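CRISPR-associated endonuclease Cas9 (Campylobacter jejuni subsp. jejuni serotype O:2, PDB 5X2H) is an RNA-guided endonuclease of bacterial adaptive immunity that binds crRNA and tracrRNA and cuts both strands of invading target DNA. Local coordinates at residues Gly102-Pro107 / Phe124-Leu129; Glu109-Ala114 / Leu129-Arg134. All coordinates share one frame; numbering follows the deposited sequence.

Contact 1. Residues Gly102-Pro107 / Phe124-Leu129; sequences GSLISP and FARVIL. With nucleotides of chain B.
The loop leading into helix 107-113 meets helix 121-133 where Arg126 reaches out from the helix to lay one face of its guanidinium against Leu104. Leu104 CG sits over that face, offset toward its rim, 3.6 Å from Arg126 NH2, and its CD1 reaches Arg126 CZ at 3.8 Å. The two side chains approach from opposite directions. Arg126 CG lies beside its backbone N (chi1 -72°), and a bend at chi3 (40°) turns the guanidinium edge to the carbonyl of Ile105; the approach of Arg126 NH2 to Ile105 O is too close in the model for its bonding to be judged. Leu110 and Tyr100 also pack against Arg126.

Ser106 is the N-cap of helix 107-113, its OG accepting from the backbone N of Glu109, and Pro107 opens the first turn. There the backbones come closest, Pro107 CA lying 5.7 Å from Val127 CA. These elements belong to a helical, RNA-binding part of the chain, consistent with the recognition lobe of Cas9. Guide RNA lines the loop: Leu104 N gives a weak hydrogen bond to O2' of G27 of chain B (3.4 Å), Ser103 OG binds a phosphate of the bound RNA, and Pro107 CD lies 3.7 Å from C5' of A44 of chain B.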
ATOM      1  N   GLY A 102     -39.811   9.696 -18.771  1.00 62.54           N
ATOM      2  CA  GLY A 102     -40.393  10.448 -19.868  1.00 60.38           C
ATOM      3  C   GLY A 102     -39.372  11.278 -20.629  1.00 65.82           C
ATOM      4  O   GLY A 102     -38.165  11.223 -20.396  1.00 57.70           O
ATOM      5  N   SER A 103     -39.890  12.062 -21.573  1.00 66.03           N
ATOM      6  CA  SER A 103     -39.052  12.973 -22.343  1.00 64.48           C
ATOM      7  C   SER A 103     -38.435  14.007 -21.413  1.00 63.02           C
ATOM      8  O   SER A 103     -39.149  14.712 -20.692  1.00 65.78           O
ATOM      9  CB  SER A 103     -39.873  13.653 -23.436  1.00 66.33           C
ATOM     10  OG  SER A 103     -39.075  14.553 -24.180  1.00 66.76           O
ATOM     11  N   LEU A 104     -37.110  14.099 -21.434  1.00 59.70           N
ATOM     12  CA  LEU A 104     -36.360  14.810 -20.407  1.00 57.34           C
ATOM     13  C   LEU A 104     -35.542  15.927 -21.037  1.00 63.73           C
ATOM     14  O   LEU A 104     -34.678  15.669 -21.882  1.00 62.94           O
ATOM     15  CB  LEU A 104     -35.448  13.843 -19.649  1.00 54.70           C
ATOM     16  CG  LEU A 104     -35.145  14.165 -18.188  1.00 54.20           C
ATOM     17  CD1 LEU A 104     -36.435  14.292 -17.395  1.00 54.50           C
ATOM     18  CD2 LEU A 104     -34.255  13.085 -17.599  1.00 50.88           C
ATOM     19  N   ILE A 105     -35.817  17.165 -20.623  1.00 59.36           N
ATOM     20  CA  ILE A 105     -34.916  18.271 -20.919  1.00 67.16           C
ATOM     21  C   ILE A 105     -33.610  18.059 -20.165  1.00 64.39           C
ATOM     22  O   ILE A 105     -33.608  17.669 -18.990  1.00 54.76           O
ATOM     23  CB  ILE A 105     -35.565  19.612 -20.536  1.00 60.55           C
ATOM     24  CG1 ILE A 105     -36.926  19.772 -21.219  1.00 69.72           C
ATOM     25  CG2 ILE A 105     -34.644  20.770 -20.889  1.00 60.91           C
ATOM     26  CD1 ILE A 105     -36.854  19.837 -22.729  1.00 64.81           C
ATOM     27  N   SER A 106     -32.491  18.314 -20.837  1.00 63.26           N
ATOM     28  CA  SER A 106     -31.191  18.090 -20.229  1.00 58.42           C
ATOM     29  C   SER A 106     -30.929  19.111 -19.123  1.00 57.20           C
ATOM     30  O   SER A 106     -31.460  20.225 -19.155  1.00 56.95           O
ATOM     31  CB  SER A 106     -30.087  18.185 -21.277  1.00 57.00           C
ATOM     32  OG  SER A 106     -29.908  19.528 -21.696  1.00 59.22           O
ATOM     33  N   PRO A 107     -30.106  18.757 -18.130  1.00 54.94           N
ATOM     34  CA  PRO A 107     -29.738  19.747 -17.107  1.00 53.24           C
ATOM     35  C   PRO A 107     -28.935  20.905 -17.666  1.00 55.11           C
ATOM     36  O   PRO A 107     -28.946  21.996 -17.083  1.00 57.68           O
ATOM     37  CB  PRO A 107     -28.916  18.928 -16.098  1.00 52.64           C
ATOM     38  CG  PRO A 107     -29.232  17.497 -16.391  1.00 51.96           C
ATOM     39  CD  PRO A 107     -29.511  17.436 -17.860  1.00 51.62           C
ATOM     40  N   PHE A 124     -35.531  22.816 -10.980  1.00 62.99           N
ATOM     41  CA  PHE A 124     -34.503  23.239 -10.039  1.00 61.76           C
ATOM     42  C   PHE A 124     -33.943  22.055  -9.264  1.00 58.28           C
ATOM     43  O   PHE A 124     -32.754  22.041  -8.921  1.00 52.15           O
ATOM     44  CB  PHE A 124     -35.071  24.287  -9.079  1.00 63.59           C
ATOM     45  CG  PHE A 124     -34.023  25.120  -8.391  1.00 64.72           C
ATOM     46  CD1 PHE A 124     -32.724  25.162  -8.868  1.00 64.93           C
ATOM     47  CD2 PHE A 124     -34.340  25.861  -7.263  1.00 67.68           C
ATOM     48  CE1 PHE A 124     -31.760  25.928  -8.234  1.00 66.13           C
ATOM     49  CE2 PHE A 124     -33.381  26.629  -6.625  1.00 67.52           C
ATOM     50  CZ  PHE A 124     -32.090  26.660  -7.111  1.00 66.20           C
ATOM     51  N   ALA A 125     -34.778  21.051  -8.987  1.00 56.28           N
ATOM     52  CA  ALA A 125     -34.317  19.870  -8.267  1.00 54.95           C
ATOM     53  C   ALA A 125     -33.249  19.126  -9.058  1.00 52.36           C
ATOM     54  O   ALA A 125     -32.211  18.734  -8.508  1.00 50.00           O
ATOM     55  CB  ALA A 125     -35.498  18.949  -7.962  1.00 57.83           C
ATOM     56  N   ARG A 126     -33.487  18.921 -10.356  1.00 51.02           N
ATOM     57  CA  ARG A 126     -32.518  18.202 -11.176  1.00 48.83           C
ATOM     58  C   ARG A 126     -31.269  19.037 -11.431  1.00 48.27           C
ATOM     59  O   ARG A 126     -30.180  18.480 -11.598  1.00 46.63           O
ATOM     60  CB  ARG A 126     -33.167  17.769 -12.493  1.00 49.83           C
ATOM     61  CG  ARG A 126     -34.163  16.628 -12.317  1.00 50.91           C
ATOM     62  CD  ARG A 126     -34.881  16.266 -13.609  1.00 57.65           C
ATOM     63  NE  ARG A 126     -33.982  16.291 -14.755  1.00 62.85           N
ATOM     64  CZ  ARG A 126     -34.196  17.001 -15.855  1.00 66.05           C
ATOM     65  NH1 ARG A 126     -35.296  17.733 -15.973  1.00 67.43           N
ATOM     66  NH2 ARG A 126     -33.316  16.967 -16.844  1.00 67.96           N
ATOM     67  N   VAL A 127     -31.402  20.365 -11.453  1.00 54.09           N
ATOM     68  CA  VAL A 127     -30.234  21.225 -11.620  1.00 54.16           C
ATOM     69  C   VAL A 127     -29.294  21.078 -10.431  1.00 52.03           C
ATOM     70  O   VAL A 127     -28.082  20.893 -10.596  1.00 51.15           O
ATOM     71  CB  VAL A 127     -30.665  22.689 -11.817  1.00 58.29           C
ATOM     72  CG1 VAL A 127     -29.487  23.625 -11.596  1.00 51.48           C
ATOM     73  CG2 VAL A 127     -31.249  22.889 -13.207  1.00 53.26           C
ATOM     74  N   ILE A 128     -29.840  21.162  -9.214  1.00 53.63           N
ATOM     75  CA  ILE A 128     -29.022  21.035  -8.011  1.00 46.73           C
ATOM     76  C   ILE A 128     -28.309  19.690  -7.989  1.00 48.56           C
ATOM     77  O   ILE A 128     -27.107  19.612  -7.706  1.00 43.38           O
ATOM     78  CB  ILE A 128     -29.890  21.233  -6.755  1.00 50.82           C
ATOM     79  CG1 ILE A 128     -30.410  22.672  -6.681  1.00 53.62           C
ATOM     80  CG2 ILE A 128     -29.108  20.869  -5.500  1.00 49.79           C
ATOM     81  CD1 ILE A 128     -31.392  22.903  -5.559  1.00 50.85           C
ATOM     82  N   LEU A 129     -29.034  18.612  -8.300  1.00 46.84           N
ATOM     83  CA  LEU A 129     -28.436  17.285  -8.236  1.00 46.59           C
ATOM     84  C   LEU A 129     -27.394  17.083  -9.328  1.00 47.64           C
ATOM     85  O   LEU A 129     -26.409  16.368  -9.114  1.00 48.89           O
ATOM     86  CB  LEU A 129     -29.528  16.220  -8.323  1.00 47.45           C
ATOM     87  CG  LEU A 129     -30.509  16.246  -7.148  1.00 46.15           C
ATOM     88  CD1 LEU A 129     -31.709  15.338  -7.388  1.00 44.35           C
ATOM     89  CD2 LEU A 129     -29.795  15.867  -5.857  1.00 43.58           C
TER
ATOM     90  P     G B  27     -37.661   6.199 -23.590  1.00 69.72           P
ATOM     91  OP1   G B  27     -39.115   6.336 -23.864  1.00 71.72           O
ATOM     92  OP2   G B  27     -36.867   5.224 -24.384  1.00 68.28           O
ATOM     93  O5'   G B  27     -36.984   7.632 -23.739  1.00 67.46           O
ATOM     94  C5'   G B  27     -37.466   8.736 -22.989  1.00 69.97           C
ATOM     95  C4'   G B  27     -36.463   9.865 -22.940  1.00 67.99           C
ATOM     96  O4'   G B  27     -35.220   9.403 -22.350  1.00 62.07           O
ATOM     97  C3'   G B  27     -36.041  10.450 -24.279  1.00 66.21           C
ATOM     98  O3'   G B  27     -36.983  11.377 -24.792  1.00 71.08           O
ATOM     99  C2'   G B  27     -34.690  11.072 -23.954  1.00 65.82           C
ATOM    100  O2'   G B  27     -34.858  12.308 -23.275  1.00 66.83           O
ATOM    101  C1'   G B  27     -34.127  10.058 -22.961  1.00 62.15           C
ATOM    102  N9    G B  27     -33.275   9.047 -23.616  1.00 60.58           N
ATOM    103  C8    G B  27     -33.538   7.708 -23.775  1.00 60.64           C
ATOM    104  N7    G B  27     -32.576   7.073 -24.390  1.00 58.92           N
ATOM    105  C5    G B  27     -31.621   8.044 -24.657  1.00 56.31           C
ATOM    106  C6    G B  27     -30.356   7.960 -25.303  1.00 52.94           C
ATOM    107  O6    G B  27     -29.792   6.977 -25.795  1.00 51.36           O
ATOM    108  N1    G B  27     -29.725   9.195 -25.352  1.00 55.02           N
ATOM    109  C2    G B  27     -30.235  10.361 -24.843  1.00 56.97           C
ATOM    110  N2    G B  27     -29.472  11.451 -24.987  1.00 57.17           N
ATOM    111  N3    G B  27     -31.407  10.455 -24.240  1.00 59.41           N
ATOM    112  C4    G B  27     -32.042   9.269 -24.182  1.00 58.72           C
ATOM    113  P     A B  44     -24.727  14.257 -18.543  1.00 45.82           P
ATOM    114  OP1   A B  44     -24.119  15.343 -17.737  1.00 47.91           O
ATOM    115  OP2   A B  44     -23.926  13.045 -18.846  1.00 46.71           O
ATOM    116  O5'   A B  44     -26.058  13.781 -17.809  1.00 47.02           O
ATOM    117  C5'   A B  44     -27.106  14.700 -17.535  1.00 46.48           C
ATOM    118  C4'   A B  44     -28.369  13.985 -17.128  1.00 49.15           C
ATOM    119  O4'   A B  44     -28.817  13.112 -18.197  1.00 47.04           O
ATOM    120  C3'   A B  44     -28.243  13.067 -15.925  1.00 47.48           C
ATOM    121  O3'   A B  44     -28.328  13.779 -14.707  1.00 49.06           O
ATOM    122  C2'   A B  44     -29.382  12.075 -16.130  1.00 51.14           C
ATOM    123  O2'   A B  44     -30.614  12.626 -15.690  1.00 53.71           O
ATOM    124  C1'   A B  44     -29.422  11.956 -17.656  1.00 52.27           C
ATOM    125  N9    A B  44     -28.711  10.763 -18.159  1.00 49.93           N
ATOM    126  C8    A B  44     -27.460  10.697 -18.722  1.00 49.89           C
ATOM    127  N7    A B  44     -27.105   9.487 -19.088  1.00 49.05           N
ATOM    128  C5    A B  44     -28.199   8.702 -18.750  1.00 51.46           C
ATOM    129  C6    A B  44     -28.459   7.324 -18.886  1.00 52.20           C
ATOM    130  N6    A B  44     -27.598   6.452 -19.418  1.00 53.14           N
ATOM    131  N1    A B  44     -29.649   6.860 -18.447  1.00 52.07           N
ATOM    132  C2    A B  44     -30.516   7.730 -17.916  1.00 54.61           C
ATOM    133  N3    A B  44     -30.390   9.044 -17.738  1.00 54.54           N
ATOM    134  C4    A B  44     -29.196   9.476 -18.180  1.00 51.58           C
TER

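Contact 2. Residues Glu109-Ala114 / Leu129-Arg134. With nucleotides of chain B.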
ATOM      1  N   GLU A 109     -29.553  22.452 -20.500  1.00 64.71           N
ATOM      2  CA  GLU A 109     -30.534  23.435 -20.947  1.00 68.07           C
ATOM      3  C   GLU A 109     -31.265  24.055 -19.764  1.00 69.24           C
ATOM      4  O   GLU A 109     -31.550  25.259 -19.765  1.00 71.34           O
ATOM      5  CB  GLU A 109     -31.530  22.797 -21.916  1.00 70.46           C
ATOM      6  CG  GLU A 109     -32.611  23.763 -22.385  1.00 75.34           C
ATOM      7  CD  GLU A 109     -33.371  23.263 -23.596  1.00 77.57           C
ATOM      8  OE1 GLU A 109     -33.276  22.058 -23.906  1.00 76.13           O
ATOM      9  OE2 GLU A 109     -34.060  24.082 -24.241  1.00 80.82           O
ATOM     10  N   LEU A 110     -31.576  23.249 -18.746  1.00 67.17           N
ATOM     11  CA  LEU A 110     -32.221  23.785 -17.553  1.00 66.78           C
ATOM     12  C   LEU A 110     -31.333  24.810 -16.863  1.00 63.31           C
ATOM     13  O   LEU A 110     -31.824  25.826 -16.354  1.00 62.95           O
ATOM     14  CB  LEU A 110     -32.578  22.652 -16.591  1.00 65.80           C
ATOM     15  CG  LEU A 110     -33.679  21.684 -17.023  1.00 67.80           C
ATOM     16  CD1 LEU A 110     -33.973  20.705 -15.899  1.00 66.36           C
ATOM     17  CD2 LEU A 110     -34.937  22.438 -17.425  1.00 70.08           C
ATOM     18  N   ARG A 111     -30.021  24.566 -16.841  1.00 61.48           N
ATOM     19  CA  ARG A 111     -29.097  25.498 -16.206  1.00 60.14           C
ATOM     20  C   ARG A 111     -28.918  26.775 -17.017  1.00 64.88           C
ATOM     21  O   ARG A 111     -28.518  27.799 -16.450  1.00 67.73           O
ATOM     22  CB  ARG A 111     -27.745  24.820 -15.972  1.00 54.52           C
ATOM     23  CG  ARG A 111     -27.747  23.857 -14.791  1.00 52.10           C
ATOM     24  CD  ARG A 111     -26.628  22.832 -14.886  1.00 50.50           C
ATOM     25  NE  ARG A 111     -25.303  23.440 -14.829  1.00 51.12           N
ATOM     26  CZ  ARG A 111     -24.166  22.757 -14.928  1.00 51.17           C
ATOM     27  NH1 ARG A 111     -24.194  21.440 -15.092  1.00 46.52           N
ATOM     28  NH2 ARG A 111     -23.002  23.390 -14.866  1.00 51.49           N
ATOM     29  N   PHE A 112     -29.200  26.743 -18.322  1.00 65.91           N
ATOM     30  CA  PHE A 112     -29.194  27.980 -19.096  1.00 70.10           C
ATOM     31  C   PHE A 112     -30.477  28.774 -18.882  1.00 71.77           C
ATOM     32  O   PHE A 112     -30.433  30.003 -18.761  1.00 76.22           O
ATOM     33  CB  PHE A 112     -28.993  27.686 -20.585  1.00 69.03           C
ATOM     34  CG  PHE A 112     -29.156  28.896 -21.461  1.00 72.10           C
ATOM     35  CD1 PHE A 112     -28.246  29.939 -21.399  1.00 73.78           C
ATOM     36  CD2 PHE A 112     -30.224  28.997 -22.339  1.00 74.38           C
ATOM     37  CE1 PHE A 112     -28.398  31.061 -22.196  1.00 77.88           C
ATOM     38  CE2 PHE A 112     -30.379  30.117 -23.142  1.00 76.58           C
ATOM     39  CZ  PHE A 112     -29.464  31.149 -23.071  1.00 71.96           C
ATOM     40  N   ARG A 113     -31.626  28.090 -18.834  1.00 69.19           N
ATOM     41  CA  ARG A 113     -32.888  28.774 -18.570  1.00 68.83           C
ATOM     42  C   ARG A 113     -32.860  29.488 -17.226  1.00 70.48           C
ATOM     43  O   ARG A 113     -33.448  30.565 -17.074  1.00 75.38           O
ATOM     44  CB  ARG A 113     -34.049  27.782 -18.594  1.00 66.91           C
ATOM     45  CG  ARG A 113     -34.331  27.129 -19.925  1.00 69.39           C
ATOM     46  CD  ARG A 113     -35.516  26.193 -19.770  1.00 72.20           C
ATOM     47  NE  ARG A 113     -35.846  25.478 -20.996  1.00 75.17           N
ATOM     48  CZ  ARG A 113     -36.787  24.544 -21.075  1.00 77.37           C
ATOM     49  NH1 ARG A 113     -37.482  24.214 -19.995  1.00 76.76           N
ATOM     50  NH2 ARG A 113     -37.032  23.938 -22.228  1.00 79.26           N
ATOM     51  N   ALA A 114     -32.186  28.894 -16.237  1.00 67.18           N
ATOM     52  CA  ALA A 114     -32.160  29.454 -14.890  1.00 64.19           C
ATOM     53  C   ALA A 114     -31.583  30.861 -14.857  1.00 68.22           C
ATOM     54  O   ALA A 114     -31.842  31.601 -13.902  1.00 70.22           O
ATOM     55  CB  ALA A 114     -31.359  28.544 -13.958  1.00 61.63           C
ATOM     56  N   LEU A 129     -29.034  18.612  -8.300  1.00 46.84           N
ATOM     57  CA  LEU A 129     -28.436  17.285  -8.236  1.00 46.59           C
ATOM     58  C   LEU A 129     -27.394  17.083  -9.328  1.00 47.64           C
ATOM     59  O   LEU A 129     -26.409  16.368  -9.114  1.00 48.89           O
ATOM     60  CB  LEU A 129     -29.528  16.220  -8.323  1.00 47.45           C
ATOM     61  CG  LEU A 129     -30.509  16.246  -7.148  1.00 46.15           C
ATOM     62  CD1 LEU A 129     -31.709  15.338  -7.388  1.00 44.35           C
ATOM     63  CD2 LEU A 129     -29.795  15.867  -5.857  1.00 43.58           C
ATOM     64  N   HIS A 130     -27.579  17.713 -10.492  1.00 46.53           N
ATOM     65  CA  HIS A 130     -26.619  17.540 -11.577  1.00 45.31           C
ATOM     66  C   HIS A 130     -25.296  18.228 -11.263  1.00 44.99           C
ATOM     67  O   HIS A 130     -24.224  17.660 -11.502  1.00 44.13           O
ATOM     68  CB  HIS A 130     -27.200  18.069 -12.886  1.00 46.70           C
ATOM     69  CG  HIS A 130     -26.334  17.804 -14.078  1.00 48.14           C
ATOM     70  ND1 HIS A 130     -25.749  18.814 -14.813  1.00 49.83           N
ATOM     71  CD2 HIS A 130     -25.951  16.644 -14.661  1.00 46.50           C
ATOM     72  CE1 HIS A 130     -25.045  18.286 -15.798  1.00 48.89           C
ATOM     73  NE2 HIS A 130     -25.150  16.970 -15.727  1.00 46.70           N
ATOM     74  N   ILE A 131     -25.351  19.452 -10.734  1.00 44.98           N
ATOM     75  CA  ILE A 131     -24.127  20.159 -10.370  1.00 44.18           C
ATOM     76  C   ILE A 131     -23.414  19.440  -9.232  1.00 42.56           C
ATOM     77  O   ILE A 131     -22.179  19.353  -9.205  1.00 43.47           O
ATOM     78  CB  ILE A 131     -24.448  21.622 -10.005  1.00 47.87           C
ATOM     79  CG1 ILE A 131     -24.913  22.397 -11.240  1.00 45.89           C
ATOM     80  CG2 ILE A 131     -23.244  22.298  -9.355  1.00 43.84           C
ATOM     81  CD1 ILE A 131     -25.257  23.848 -10.956  1.00 47.79           C
ATOM     82  N   ALA A 132     -24.177  18.891  -8.288  1.00 41.49           N
ATOM     83  CA  ALA A 132     -23.582  18.298  -7.098  1.00 40.22           C
ATOM     84  C   ALA A 132     -22.939  16.945  -7.371  1.00 40.41           C
ATOM     85  O   ALA A 132     -21.975  16.580  -6.690  1.00 42.25           O
ATOM     86  CB  ALA A 132     -24.638  18.156  -6.005  1.00 41.61           C
ATOM     87  N   LYS A 133     -23.449  16.188  -8.347  1.00 41.41           N
ATOM     88  CA  LYS A 133     -22.895  14.861  -8.608  1.00 38.34           C
ATOM     89  C   LYS A 133     -21.465  14.950  -9.126  1.00 36.74           C
ATOM     90  O   LYS A 133     -20.609  14.147  -8.740  1.00 35.19           O
ATOM     91  CB  LYS A 133     -23.776  14.098  -9.597  1.00 39.91           C
ATOM     92  CG  LYS A 133     -23.239  12.714  -9.922  1.00 39.71           C
ATOM     93  CD  LYS A 133     -24.286  11.817 -10.548  1.00 44.02           C
ATOM     94  CE  LYS A 133     -23.758  10.390 -10.650  1.00 43.51           C
ATOM     95  NZ  LYS A 133     -24.656   9.504 -11.436  1.00 40.91           N
ATOM     96  N   ARG A 134     -21.187  15.917 -10.001  1.00 37.75           N
ATOM     97  CA  ARG A 134     -19.843  16.146 -10.539  1.00 39.56           C
ATOM     98  C   ARG A 134     -19.502  17.610 -10.284  1.00 42.72           C
ATOM     99  O   ARG A 134     -19.661  18.464 -11.160  1.00 44.80           O
ATOM    100  CB  ARG A 134     -19.769  15.772 -12.022  1.00 38.79           C
ATOM    101  CG  ARG A 134     -19.741  14.265 -12.256  1.00 40.14           C
ATOM    102  CD  ARG A 134     -19.849  13.905 -13.731  1.00 42.65           C
ATOM    103  NE  ARG A 134     -21.152  14.262 -14.282  1.00 42.30           N
ATOM    104  CZ  ARG A 134     -22.250  13.525 -14.138  1.00 43.33           C
ATOM    105  NH1 ARG A 134     -22.203  12.387 -13.457  1.00 35.92           N
ATOM    106  NH2 ARG A 134     -23.395  13.928 -14.676  1.00 40.44           N
TER
ATOM    107  P     A B  45     -27.442  13.342 -13.444  1.00 47.15           P
ATOM    108  OP1   A B  45     -27.630  14.400 -12.420  1.00 48.92           O
ATOM    109  OP2   A B  45     -26.074  12.998 -13.904  1.00 41.56           O
ATOM    110  O5'   A B  45     -28.153  12.019 -12.918  1.00 42.76           O
ATOM    111  C5'   A B  45     -29.463  12.082 -12.373  1.00 43.99           C
ATOM    112  C4'   A B  45     -30.088  10.716 -12.248  1.00 48.90           C
ATOM    113  O4'   A B  45     -30.254  10.117 -13.562  1.00 49.15           O
ATOM    114  C3'   A B  45     -29.295   9.678 -11.474  1.00 47.95           C
ATOM    115  O3'   A B  45     -29.401   9.832 -10.069  1.00 45.73           O
ATOM    116  C2'   A B  45     -29.879   8.372 -11.998  1.00 48.15           C
ATOM    117  O2'   A B  45     -31.144   8.112 -11.408  1.00 43.88           O
ATOM    118  C1'   A B  45     -30.101   8.717 -13.471  1.00 48.29           C
ATOM    119  N9    A B  45     -28.950   8.313 -14.298  1.00 45.72           N
ATOM    120  C8    A B  45     -27.854   9.060 -14.650  1.00 44.51           C
ATOM    121  N7    A B  45     -26.991   8.412 -15.392  1.00 42.67           N
ATOM    122  C5    A B  45     -27.557   7.153 -15.531  1.00 44.20           C
ATOM    123  C6    A B  45     -27.129   5.996 -16.203  1.00 43.42           C
ATOM    124  N6    A B  45     -25.985   5.926 -16.893  1.00 39.75           N
ATOM    125  N1    A B  45     -27.929   4.908 -16.144  1.00 41.11           N
ATOM    126  C2    A B  45     -29.076   4.985 -15.454  1.00 43.58           C
ATOM    127  N3    A B  45     -29.583   6.015 -14.779  1.00 43.74           N
ATOM    128  C4    A B  45     -28.762   7.077 -14.859  1.00 43.75           C
ATOM    129  P     A B  44     -24.727  14.257 -18.543  1.00 45.82           P
ATOM    130  OP1   A B  44     -24.119  15.343 -17.737  1.00 47.91           O
ATOM    131  OP2   A B  44     -23.926  13.045 -18.846  1.00 46.71           O
ATOM    132  O5'   A B  44     -26.058  13.781 -17.809  1.00 47.02           O
ATOM    133  C5'   A B  44     -27.106  14.700 -17.535  1.00 46.48           C
ATOM    134  C4'   A B  44     -28.369  13.985 -17.128  1.00 49.15           C
ATOM    135  O4'   A B  44     -28.817  13.112 -18.197  1.00 47.04           O
ATOM    136  C3'   A B  44     -28.243  13.067 -15.925  1.00 47.48           C
ATOM    137  O3'   A B  44     -28.328  13.779 -14.707  1.00 49.06           O
ATOM    138  C2'   A B  44     -29.382  12.075 -16.130  1.00 51.14           C
ATOM    139  O2'   A B  44     -30.614  12.626 -15.690  1.00 53.71           O
ATOM    140  C1'   A B  44     -29.422  11.956 -17.656  1.00 52.27           C
ATOM    141  N9    A B  44     -28.711  10.763 -18.159  1.00 49.93           N
ATOM    142  C8    A B  44     -27.460  10.697 -18.722  1.00 49.89           C
ATOM    143  N7    A B  44     -27.105   9.487 -19.088  1.00 49.05           N
ATOM    144  C5    A B  44     -28.199   8.702 -18.750  1.00 51.46           C
ATOM    145  C6    A B  44     -28.459   7.324 -18.886  1.00 52.20           C
ATOM    146  N6    A B  44     -27.598   6.452 -19.418  1.00 53.14           N
ATOM    147  N1    A B  44     -29.649   6.860 -18.447  1.00 52.07           N
ATOM    148  C2    A B  44     -30.516   7.730 -17.916  1.00 54.61           C
ATOM    149  N3    A B  44     -30.390   9.044 -17.738  1.00 54.54           N
ATOM    150  C4    A B  44     -29.196   9.476 -18.180  1.00 51.58           C
ATOM    151  P     G B  19     -15.892  15.506 -10.923  1.00 39.88           P
ATOM    152  OP1   G B  19     -16.706  16.588 -11.533  1.00 46.97           O
ATOM    153  OP2   G B  19     -16.557  14.505 -10.054  1.00 40.64           O
ATOM    154  O5'   G B  19     -15.130  14.743 -12.097  1.00 41.39           O
ATOM    155  C5'   G B  19     -14.414  15.484 -13.072  1.00 41.31           C
ATOM    156  C4'   G B  19     -13.618  14.611 -14.011  1.00 39.45           C
ATOM    157  O4'   G B  19     -12.607  13.849 -13.300  1.00 38.89           O
ATOM    158  C3'   G B  19     -14.363  13.544 -14.786  1.00 38.74           C
ATOM    159  O3'   G B  19     -15.179  14.049 -15.828  1.00 39.03           O
ATOM    160  C2'   G B  19     -13.216  12.670 -15.272  1.00 39.87           C
ATOM    161  O2'   G B  19     -12.526  13.312 -16.332  1.00 45.50           O
ATOM    162  C1'   G B  19     -12.304  12.678 -14.042  1.00 40.97           C
ATOM    163  N9    G B  19     -12.530  11.477 -13.216  1.00 40.75           N
ATOM    164  C8    G B  19     -13.386  11.313 -12.157  1.00 41.54           C
ATOM    165  N7    G B  19     -13.367  10.104 -11.666  1.00 33.12           N
ATOM    166  C5    G B  19     -12.450   9.424 -12.456  1.00 39.10           C
ATOM    167  C6    G B  19     -12.009   8.076 -12.409  1.00 39.01           C
ATOM    168  O6    G B  19     -12.348   7.183 -11.626  1.00 43.43           O
ATOM    169  N1    G B  19     -11.073   7.797 -13.399  1.00 39.15           N
ATOM    170  C2    G B  19     -10.617   8.698 -14.327  1.00 40.19           C
ATOM    171  N2    G B  19      -9.712   8.235 -15.206  1.00 35.46           N
ATOM    172  N3    G B  19     -11.024   9.961 -14.382  1.00 41.71           N
ATOM    173  C4    G B  19     -11.931  10.254 -13.423  1.00 40.45           C
TER
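Residues 109-114 and 129-134, on helices 107-113 and 121-133, keep their backbones apart: their nearest CA atoms, of Arg111 and Ile131, are 9.3 Å from each other, and long side chains bridge the distance. The two are consecutive helices of an RNA-binding helical region, consistent with the Cas9 recognition lobe, and helix 121-133 ends its regular turns at Lys133, just before Arg134.

Arg111 extends from its helix and bends at chi3, bringing its guanidinium over Ile131, whose CG1 lies above the centre of one face, 3.8 Å from Arg111 NE. The edge of the same group is turned to His130: Arg111 NH1 gives a weak, bent hydrogen bond to His130 ND1 (3.1 Å), the two planes standing 53° apart. The stronger partner of Arg111 lies elsewhere, in a salt bridge from NE to Glu209 on helix 203-219, which would leave the guanidinium little freedom to turn.

His130 is gripped from both ring nitrogens. With CG anti to the backbone N (chi1 -174°), the ring lies between Arg111 and the RNA backbone, and while ND1 accepts from Arg111, NE2 donates nearly straight (168°) to OP1 of A44 of chain B at 2.8 Å. Tyr108 meets the ring edge-to-face. Past the helix end, Arg134 spans two successive phosphates of the guide RNA, and Lys133 NZ forms a salt bridge with another RNA phosphate. Arg134 NH2 binds OP2 of A45 of chain B at 2.9 Å and, weakly, OP1 of A44 of chain B at 3.4 Å.

Overall arrangement
Contacts 1 and 2 follow one another along helix 121-133, share Leu129 and have centres 7 Å apart. Helix 107-113 begins in contact 1 and continues into contact 2, and side chains of the two touch: Arg126 NH1 meets Leu110 CD1 at 3.3 Å, Val127 CG1 packs on Arg111 CG at 3.6 Å, and Pro107 CB lies 3.4 Å from His130 ND1. A44 of chain B is common to both, contact 1 meeting its sugar and contact 2 its phosphate. Both lie away from the predicted RuvC metal-site residues Asp14, Glu485 and His558, consistent with a part in holding the guide RNA rather than in cleavage; their centres are about 41 and 38 Å from the centre of the chain.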